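Local coordinates for protein flagellin (Burkholderia pseudomallei, PDB 4CFI) that probably polymerises, as flagellin FliC, into the bacterial flagellar filament and carries epitopes recognised by the immune response, at residues A[146-151]-A[212-217]. Residues are numbered along the deposited sequence; the frame is centred on the assembly and turned at random.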
loop_
_atom_site.group_PDB
_atom_site.type_symbol
_atom_site.label_atom_id
_atom_site.label_comp_id
_atom_site.label_asym_id
_atom_site.label_seq_id
_atom_site.Cartn_x
_atom_site.Cartn_y
_atom_site.Cartn_z
ATOM N N GLY A 146 -5.507 5.426 -6.576
ATOM C CA GLY A 146 -4.374 6.351 -6.554
ATOM C C GLY A 146 -4.734 7.802 -6.260
ATOM O O GLY A 146 -3.838 8.661 -6.285
ATOM N N GLY A 147 -6.005 8.072 -5.927
ATOM C CA GLY A 147 -6.445 9.417 -5.577
ATOM C C GLY A 147 -7.158 9.437 -4.237
ATOM O O GLY A 147 -6.948 8.571 -3.378
ATOM N N PHE A 148 -7.975 10.463 -4.036
ATOM C CA PHE A 148 -8.350 10.891 -2.697
ATOM C C PHE A 148 -9.810 11.292 -2.554
ATOM O O PHE A 148 -10.406 11.827 -3.493
ATOM C CB PHE A 148 -7.497 12.126 -2.284
ATOM C CG PHE A 148 -6.047 12.028 -2.666
ATOM C CD1 PHE A 148 -5.226 11.117 -2.035
ATOM C CD2 PHE A 148 -5.505 12.807 -3.692
ATOM C CE1 PHE A 148 -3.899 10.987 -2.422
ATOM C CE2 PHE A 148 -4.183 12.687 -4.075
ATOM C CZ PHE A 148 -3.373 11.782 -3.428
ATOM N N THR A 149 -10.328 11.092 -1.350
ATOM C CA THR A 149 -11.525 11.779 -0.875
ATOM C C THR A 149 -11.131 12.529 0.418
ATOM O O THR A 149 -10.049 12.313 0.965
ATOM C CB THR A 149 -12.687 10.804 -0.617
ATOM O OG1 THR A 149 -12.288 9.823 0.352
ATOM C CG2 THR A 149 -13.156 10.132 -1.905
ATOM N N PHE A 150 -12.028 13.398 0.895
ATOM C CA PHE A 150 -11.670 14.376 1.920
ATOM C C PHE A 150 -12.773 14.590 2.927
ATOM O O PHE A 150 -13.935 14.795 2.551
ATOM C CB PHE A 150 -11.374 15.720 1.272
ATOM C CG PHE A 150 -10.311 15.651 0.214
ATOM C CD1 PHE A 150 -8.977 15.716 0.559
ATOM C CD2 PHE A 150 -10.630 15.516 -1.132
ATOM C CE1 PHE A 150 -8.003 15.649 -0.414
ATOM C CE2 PHE A 150 -9.638 15.452 -2.113
ATOM C CZ PHE A 150 -8.325 15.550 -1.751
ATOM N N THR A 151 -12.409 14.603 4.215
ATOM C CA THR A 151 -13.344 14.956 5.273
ATOM C C THR A 151 -12.727 16.067 6.140
ATOM O O THR A 151 -11.520 16.290 6.138
ATOM C CB THR A 151 -13.754 13.758 6.151
ATOM O OG1 THR A 151 -12.609 13.326 6.879
ATOM C CG2 THR A 151 -14.363 12.629 5.313
ATOM N N ALA A 212 4.054 10.570 -0.429
ATOM C CA ALA A 212 4.961 9.418 -0.320
ATOM C C ALA A 212 4.194 8.143 0.061
ATOM O O ALA A 212 4.413 7.089 -0.536
ATOM C CB ALA A 212 6.059 9.701 0.686
ATOM N N VAL A 213 3.292 8.226 1.040
ATOM C CA VAL A 213 2.482 7.074 1.469
ATOM C C VAL A 213 1.586 6.592 0.317
ATOM O O VAL A 213 1.308 5.393 0.194
ATOM C CB VAL A 213 1.682 7.389 2.759
ATOM C CG1 VAL A 213 0.791 6.230 3.167
ATOM C CG2 VAL A 213 2.645 7.693 3.899
ATOM N N ASN A 214 1.146 7.523 -0.531
ATOM C CA ASN A 214 0.355 7.199 -1.699
ATOM C C ASN A 214 1.117 6.375 -2.744
ATOM O O ASN A 214 0.493 5.739 -3.579
ATOM C CB ASN A 214 -0.122 8.502 -2.348
ATOM C CG ASN A 214 -1.316 8.300 -3.270
ATOM O OD1 ASN A 214 -2.243 7.607 -2.920
ATOM N ND2 ASN A 214 -1.309 8.938 -4.432
ATOM N N LYS A 215 2.448 6.394 -2.690
ATOM C CA LYS A 215 3.285 5.725 -3.674
ATOM C C LYS A 215 4.340 4.889 -2.941
ATOM O O LYS A 215 5.546 5.180 -3.003
ATOM C CB LYS A 215 3.940 6.755 -4.594
ATOM C CG LYS A 215 4.106 6.285 -6.034
ATOM C CD LYS A 215 5.046 5.109 -6.189
ATOM C CE LYS A 215 4.643 4.342 -7.435
ATOM N NZ LYS A 215 5.107 2.934 -7.559
ATOM N N PRO A 216 3.891 3.851 -2.226
ATOM C CA PRO A 216 4.806 3.019 -1.456
ATOM C C PRO A 216 5.791 2.258 -2.352
ATOM O O PRO A 216 5.509 1.931 -3.517
ATOM C CB PRO A 216 3.873 2.038 -0.752
ATOM C CG PRO A 216 2.688 1.957 -1.654
ATOM C CD PRO A 216 2.504 3.363 -2.131
ATOM N N GLN A 217 6.958 1.983 -1.797
ATOM C CA GLN A 217 7.939 1.131 -2.474
ATOM C C GLN A 217 7.485 -0.326 -2.500
ATOM O O GLN A 217 6.660 -0.735 -1.692
ATOM C CB GLN A 217 9.297 1.203 -1.767
ATOM C CG GLN A 217 9.822 2.614 -1.539
ATOM C CD GLN A 217 9.406 3.208 -0.200
ATOM O OE1 GLN A 217 8.513 2.696 0.487
ATOM N NE2 GLN A 217 10.029 4.322 0.162
HETATM O O HOH W 1 -4.862 7.015 -2.620
#
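The side-chain amide of N214 meets the F148 ring obliquely, their planes 44° apart, so the two flat groups do not stack; ring atom CZ of F148 comes within 3.7 Å of N214 ND2, while its CE1 lies 3.8 Å from N214 OD1. This buried contact belongs to the flagellin D2 region, where the turn before strand 148-152, an outermost strand of a three-stranded antiparallel sheet, meets the chain at the C-terminal end of helix 197-213. L112 of strand 111-119 touches both F148 and N214, and the F148 side chain also touches V140 and L185. With CG anti to the backbone N (chi1 -161°), N214 extends its amide to the turn and uses both ends there. ND2 donates to G146 O at 3.1 Å in a nearly straight bond (177°); the acceptor lies in the amide plane, whereas the nitrogen sits well above the carbonyl plane of G146. G147 N also hydrogen-bonds D143 OD1, and the backbones of G146 and Q183 are hydrogen-bonded. At the other end of the amide, a water donates to N214 OD1 and to G147 O, 2.7 Å from each, bridging the two segments.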